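Local coordinates for fibronectin type III domain-containing protein (Simiduia agarivorans, PDB 6P2K) that probably hydrolyses the glucan backbone of xyloglucan, this part being the tandem seven-bladed beta-propeller glycoside hydrolase (family 74) module of a longer protein, at residues Y267-P272 with A336-V341; P95-K100 with Q140-Q145. All coordinates share one frame; numbering follows the deposited sequence.

Interaction 1: residues Y267-P272 with A336-V341; sequences YPEVDP and AHYTPV
Glu269 reaches out from strand 265-270 to clasp His337 and Tyr338 of strand 336-338, joining the first strands of two successive four-stranded blades of a beta-propeller. The strands run almost parallel, but their axes lie 7.6 Å apart, so side chains and waters bridge the gap. CG of Glu269 stands anti to the backbone N (chi1 176°) and the chain continues extended, which carries the carboxylate across to the facing strand. There its two oxygens take one N-H each. OE1 accepts from His337 ND1 at 2.6 Å through its syn lone pair, with carboxylate and imidazole nearly coplanar. OE2 accepts the backbone N-H of Tyr338, N to OE2 2.8 Å, met on the syn side but 33° out of the carboxylate plane. With the carboxylate cut back to a methyl, as in an alanine, the imidazole ND1 and the Tyr338 amide would probably lose their acceptors, and the histidine ring one of the bonds that fix its turn. NE2 of His337 adds a weak hydrogen bond to Asp19 in another blade. Toward the start of the strands, two waters lie between the carbonyl oxygens of Tyr267 and Ala336, each close enough to hydrogen-bond to both; one stands 2.8 Å from Tyr267 O. Beyond Glu269, the buried Asp271 lays CB over the centre of one face of the Tyr338 ring, a CH-pi contact of 3.7 Å to the centroid, and its carboxylate stacks 16° from the ring plane. That carboxylate is paired with Arg347 through OD2 and Arg273 through OD1, while Tyr338 OH is hydrogen-bonded to Glu294. Past the strand ends, Pro272 rests on Tyr338 CB and slides alongside Val341, its CG 4.0 Å from Val341 CG1.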
loop_
_atom_site.group_PDB
_atom_site.type_symbol
_atom_site.label_atom_id
_atom_site.label_comp_id
_atom_site.label_asym_id
_atom_site.label_seq_id
_atom_site.Cartn_x
_atom_site.Cartn_y
_atom_site.Cartn_z
ATOM N N TYR B 267 -44.445 15.265 31.632
ATOM C CA TYR B 267 -45.014 13.934 31.812
ATOM C C TYR B 267 -44.376 13.136 32.955
ATOM O O TYR B 267 -43.900 12.020 32.743
ATOM C CB TYR B 267 -44.918 13.142 30.515
ATOM C CG TYR B 267 -45.925 13.519 29.455
ATOM C CD1 TYR B 267 -45.766 14.672 28.702
ATOM C CD2 TYR B 267 -47.021 12.709 29.190
ATOM C CE1 TYR B 267 -46.675 15.018 27.721
ATOM C CE2 TYR B 267 -47.937 13.047 28.210
ATOM C CZ TYR B 267 -47.759 14.203 27.478
ATOM O OH TYR B 267 -48.666 14.542 26.501
ATOM N N PRO B 268 -44.363 13.671 34.179
ATOM C CA PRO B 268 -43.863 12.872 35.301
ATOM C C PRO B 268 -44.770 11.675 35.536
ATOM O O PRO B 268 -45.956 11.691 35.200
ATOM C CB PRO B 268 -43.899 13.848 36.481
ATOM C CG PRO B 268 -44.963 14.821 36.122
ATOM C CD PRO B 268 -44.865 14.983 34.632
ATOM N N GLU B 269 -44.199 10.620 36.111
ATOM C CA GLU B 269 -44.950 9.393 36.336
ATOM C C GLU B 269 -44.422 8.697 37.581
ATOM O O GLU B 269 -43.206 8.543 37.739
ATOM C CB GLU B 269 -44.855 8.462 35.122
ATOM C CG GLU B 269 -45.543 7.122 35.310
ATOM C CD GLU B 269 -45.589 6.308 34.030
ATOM O OE1 GLU B 269 -46.000 6.861 32.988
ATOM O OE2 GLU B 269 -45.213 5.117 34.068
ATOM N N VAL B 270 -45.336 8.283 38.458
ATOM C CA VAL B 270 -44.980 7.558 39.670
ATOM C C VAL B 270 -45.071 6.063 39.397
ATOM O O VAL B 270 -46.054 5.586 38.816
ATOM C CB VAL B 270 -45.891 7.957 40.842
ATOM C CG1 VAL B 270 -45.445 7.260 42.119
ATOM C CG2 VAL B 270 -45.890 9.464 41.025
ATOM N N ASP B 271 -44.044 5.330 39.809
ATOM C CA ASP B 271 -44.045 3.875 39.737
ATOM C C ASP B 271 -45.261 3.331 40.480
ATOM O O ASP B 271 -45.420 3.614 41.678
ATOM C CB ASP B 271 -42.745 3.334 40.342
ATOM C CG ASP B 271 -42.579 1.824 40.173
ATOM O OD1 ASP B 271 -43.527 1.137 39.737
ATOM O OD2 ASP B 271 -41.479 1.318 40.483
ATOM N N PRO B 272 -46.140 2.567 39.823
ATOM C CA PRO B 272 -47.293 1.997 40.538
ATOM C C PRO B 272 -46.895 1.072 41.671
ATOM O O PRO B 272 -47.756 0.711 42.482
ATOM C CB PRO B 272 -48.055 1.243 39.440
ATOM C CG PRO B 272 -47.029 0.965 38.391
ATOM C CD PRO B 272 -46.112 2.153 38.410
ATOM N N ALA B 336 -41.796 8.153 28.649
ATOM C CA ALA B 336 -41.181 7.159 29.518
ATOM C C ALA B 336 -42.236 6.630 30.474
ATOM O O ALA B 336 -42.876 7.412 31.183
ATOM C CB ALA B 336 -40.003 7.757 30.292
ATOM N N HIS B 337 -42.409 5.312 30.499
ATOM C CA HIS B 337 -43.426 4.680 31.324
ATOM C C HIS B 337 -42.850 3.483 32.060
ATOM O O HIS B 337 -42.065 2.713 31.499
ATOM C CB HIS B 337 -44.621 4.227 30.483
ATOM C CG HIS B 337 -45.316 5.346 29.776
ATOM N ND1 HIS B 337 -46.084 6.281 30.438
ATOM C CD2 HIS B 337 -45.362 5.680 28.466
ATOM C CE1 HIS B 337 -46.572 7.143 29.564
ATOM N NE2 HIS B 337 -46.147 6.803 28.360
ATOM N N TYR B 338 -43.247 3.338 33.321
ATOM C CA TYR B 338 -43.007 2.102 34.045
ATOM C C TYR B 338 -43.926 1.006 33.515
ATOM O O TYR B 338 -45.002 1.277 32.974
ATOM C CB TYR B 338 -43.260 2.299 35.538
ATOM C CG TYR B 338 -42.276 3.198 36.256
ATOM C CD1 TYR B 338 -40.968 2.792 36.490
ATOM C CD2 TYR B 338 -42.663 4.450 36.715
ATOM C CE1 TYR B 338 -40.075 3.609 37.160
ATOM C CE2 TYR B 338 -41.780 5.272 37.392
ATOM C CZ TYR B 338 -40.486 4.846 37.609
ATOM O OH TYR B 338 -39.600 5.658 38.277
ATOM N N THR B 339 -43.497 -0.243 33.676
ATOM C CA THR B 339 -44.361 -1.354 33.316
ATOM C C THR B 339 -45.459 -1.524 34.367
ATOM O O THR B 339 -45.270 -1.182 35.538
ATOM C CB THR B 339 -43.565 -2.653 33.186
ATOM O OG1 THR B 339 -42.888 -2.937 34.418
ATOM C CG2 THR B 339 -42.552 -2.561 32.052
ATOM N N PRO B 340 -46.624 -2.032 33.967
ATOM C CA PRO B 340 -47.676 -2.314 34.949
ATOM C C PRO B 340 -47.230 -3.373 35.946
ATOM O O PRO B 340 -46.261 -4.105 35.733
ATOM C CB PRO B 340 -48.844 -2.821 34.092
ATOM C CG PRO B 340 -48.559 -2.325 32.708
ATOM C CD PRO B 340 -47.068 -2.272 32.584
ATOM N N VAL B 341 -47.961 -3.444 37.060
ATOM C CA VAL B 341 -47.727 -4.484 38.057
ATOM C C VAL B 341 -48.583 -5.717 37.817
ATOM O O VAL B 341 -48.312 -6.775 38.408
ATOM C CB VAL B 341 -47.984 -3.941 39.476
ATOM C CG1 VAL B 341 -47.066 -2.771 39.767
ATOM C CG2 VAL B 341 -49.430 -3.514 39.618
HETATM O O HOH W 1 -44.899 9.703 31.542
HETATM O O HOH W 2 -41.955 9.819 32.492
#

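Interaction 2: residues P95-K100 with Q140-Q145; sequences PETENK and QVFVSQ
A loop linking two consecutive blades of the propeller, residues 95-100, folds against Phe142 on the third strand of the blade it leads into. The loop closes in a type II beta turn from Thr97 to Lys100, whose Lys100 N to Thr97 O bond (3.0 Å) is weak. The contact is almost entirely apolar and centres on one aromatic ring. Thr97 sets its methyl over the middle of a face of the Phe142 ring, in a CH-pi contact with CG2 4.2 Å from the centroid and only 9° off the ring normal. The Lys100 chain crosses the Phe142 side chain at about a right angle, near CZ: its CG, anti to the carbonyl carbon, lies 4.0 Å from Phe142 CZ, and the bends at chi2 (-59°) and chi3 (-68°) fold CE back toward the same atom. The backbone O of Glu96 approaches Phe142 CE1 at 3.8 Å. Lys100 NZ and Gln140 OE1 are 4.4 Å apart, too far for a hydrogen bond. The polar ends of the loop and strand residues look to other partners: Thr97 OG1 to Leu81 N and Val94 O, Glu96 OE1 to Trp151 N, and Gln140 NE2 to Thr155 OG1. Within its blade, strand 139-144 runs antiparallel between strands 114-119 and 152-155, where Phe142 also touches Pro119 and Thr153; the loop arrives from strand 92-93 and continues into strand 102-108.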
loop_
_atom_site.group_PDB
_atom_site.type_symbol
_atom_site.label_atom_id
_atom_site.label_comp_id
_atom_site.label_asym_id
_atom_site.label_seq_id
_atom_site.Cartn_x
_atom_site.Cartn_y
_atom_site.Cartn_z
ATOM N N PRO B 95 -68.114 8.739 17.368
ATOM C CA PRO B 95 -68.749 9.899 16.723
ATOM C C PRO B 95 -68.715 11.165 17.561
ATOM O O PRO B 95 -68.635 12.262 16.994
ATOM C CB PRO B 95 -70.191 9.426 16.483
ATOM C CG PRO B 95 -70.148 7.932 16.637
ATOM C CD PRO B 95 -69.080 7.666 17.647
ATOM N N GLU B 96 -68.774 11.054 18.889
ATOM C CA GLU B 96 -68.782 12.252 19.719
ATOM C C GLU B 96 -67.444 12.975 19.689
ATOM O O GLU B 96 -67.393 14.187 19.929
ATOM C CB GLU B 96 -69.158 11.895 21.158
ATOM C CG GLU B 96 -70.548 11.306 21.299
ATOM C CD GLU B 96 -70.524 9.809 21.525
ATOM O OE1 GLU B 96 -71.252 9.339 22.422
ATOM O OE2 GLU B 96 -69.778 9.103 20.811
ATOM N N THR B 97 -66.360 12.264 19.393
ATOM C CA THR B 97 -65.031 12.853 19.366
ATOM C C THR B 97 -64.544 13.150 17.953
ATOM O O THR B 97 -63.353 13.420 17.765
ATOM C CB THR B 97 -64.033 11.936 20.078
ATOM O OG1 THR B 97 -63.841 10.738 19.312
ATOM C CG2 THR B 97 -64.543 11.570 21.464
ATOM N N GLU B 98 -65.429 13.098 16.959
ATOM C CA GLU B 98 -65.040 13.409 15.589
ATOM C C GLU B 98 -64.479 14.820 15.511
ATOM O O GLU B 98 -65.054 15.757 16.071
ATOM C CB GLU B 98 -66.237 13.265 14.648
ATOM C CG GLU B 98 -66.668 11.824 14.432
ATOM C CD GLU B 98 -67.338 11.595 13.090
ATOM O OE1 GLU B 98 -68.328 10.832 13.026
ATOM O OE2 GLU B 98 -66.866 12.180 12.094
ATOM N N ASN B 99 -63.348 14.968 14.819
ATOM C CA ASN B 99 -62.661 16.249 14.661
ATOM C C ASN B 99 -62.150 16.798 15.992
ATOM O O ASN B 99 -61.971 18.011 16.137
ATOM C CB ASN B 99 -63.566 17.280 13.968
ATOM C CG ASN B 99 -62.788 18.286 13.139
ATOM O OD1 ASN B 99 -61.565 18.374 13.235
ATOM N ND2 ASN B 99 -63.499 19.055 12.322
ATOM N N LYS B 100 -61.899 15.924 16.970
ATOM C CA LYS B 100 -61.456 16.318 18.306
ATOM C C LYS B 100 -60.175 15.565 18.648
ATOM O O LYS B 100 -60.225 14.380 18.980
ATOM C CB LYS B 100 -62.534 16.028 19.351
ATOM C CG LYS B 100 -63.812 16.835 19.203
ATOM C CD LYS B 100 -63.539 18.324 19.279
ATOM C CE LYS B 100 -63.099 18.723 20.679
ATOM N NZ LYS B 100 -63.342 20.166 20.959
ATOM N N GLN B 140 -61.971 21.101 28.112
ATOM C CA GLN B 140 -63.056 20.135 28.119
ATOM C C GLN B 140 -62.492 18.725 28.195
ATOM O O GLN B 140 -61.308 18.488 27.949
ATOM C CB GLN B 140 -63.952 20.288 26.884
ATOM C CG GLN B 140 -64.916 21.453 26.986
ATOM C CD GLN B 140 -65.879 21.510 25.825
ATOM O OE1 GLN B 140 -65.507 21.249 24.682
ATOM N NE2 GLN B 140 -67.134 21.845 26.112
ATOM N N VAL B 141 -63.371 17.789 28.540
ATOM C CA VAL B 141 -63.004 16.399 28.784
ATOM C C VAL B 141 -64.204 15.523 28.450
ATOM O O VAL B 141 -65.330 15.817 28.863
ATOM C CB VAL B 141 -62.550 16.186 30.244
ATOM C CG1 VAL B 141 -62.814 14.760 30.687
ATOM C CG2 VAL B 141 -61.070 16.527 30.402
ATOM N N PHE B 142 -63.969 14.453 27.696
ATOM C CA PHE B 142 -65.018 13.492 27.381
ATOM C C PHE B 142 -64.998 12.363 28.403
ATOM O O PHE B 142 -63.950 11.758 28.651
ATOM C CB PHE B 142 -64.842 12.934 25.969
ATOM C CG PHE B 142 -64.932 13.977 24.895
ATOM C CD1 PHE B 142 -66.157 14.323 24.348
ATOM C CD2 PHE B 142 -63.792 14.613 24.431
ATOM C CE1 PHE B 142 -66.242 15.282 23.358
ATOM C CE2 PHE B 142 -63.872 15.575 23.442
ATOM C CZ PHE B 142 -65.097 15.909 22.905
ATOM N N VAL B 143 -66.156 12.086 28.995
ATOM C CA VAL B 143 -66.288 11.075 30.035
ATOM C C VAL B 143 -67.382 10.099 29.626
ATOM O O VAL B 143 -68.378 10.490 29.008
ATOM C CB VAL B 143 -66.596 11.714 31.408
ATOM C CG1 VAL B 143 -67.852 12.565 31.329
ATOM C CG2 VAL B 143 -66.723 10.653 32.493
ATOM N N SER B 144 -67.186 8.824 29.958
ATOM C CA SER B 144 -68.160 7.782 29.676
ATOM C C SER B 144 -68.336 6.910 30.910
ATOM O O SER B 144 -67.353 6.533 31.557
ATOM C CB SER B 144 -67.728 6.917 28.483
ATOM O OG SER B 144 -68.189 5.584 28.624
ATOM N N GLN B 145 -69.590 6.596 31.233
ATOM C CA GLN B 145 -69.923 5.686 32.321
ATOM C C GLN B 145 -70.352 4.315 31.818
ATOM O O GLN B 145 -70.789 3.481 32.617
ATOM C CB GLN B 145 -71.029 6.284 33.195
ATOM C CG GLN B 145 -70.573 7.373 34.157
ATOM C CD GLN B 145 -70.764 8.769 33.592
ATOM O OE1 GLN B 145 -70.060 9.182 32.671
ATOM N NE2 GLN B 145 -71.723 9.503 34.145
#

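Both contacts join neighbouring parts of the N-terminal propeller, and both are partly buried, yet they hold different elements. Interaction 1 couples the first strands of two adjacent blades; interaction 2 fastens an interblade loop to the third strand of the blade that the loop leads into. Their chemistry follows this difference. Where two strand backbones stand too far apart to pair directly, a carboxylate and waters make a polar bridge, and interaction 1 buries about 403 Å². Where the loop packs on the blade, a single buried phenylalanine receives a methyl and a lysine chain, and interaction 2 buries only 183 Å². Their centres lie about 25 Å apart and their nearest atoms about 13 Å.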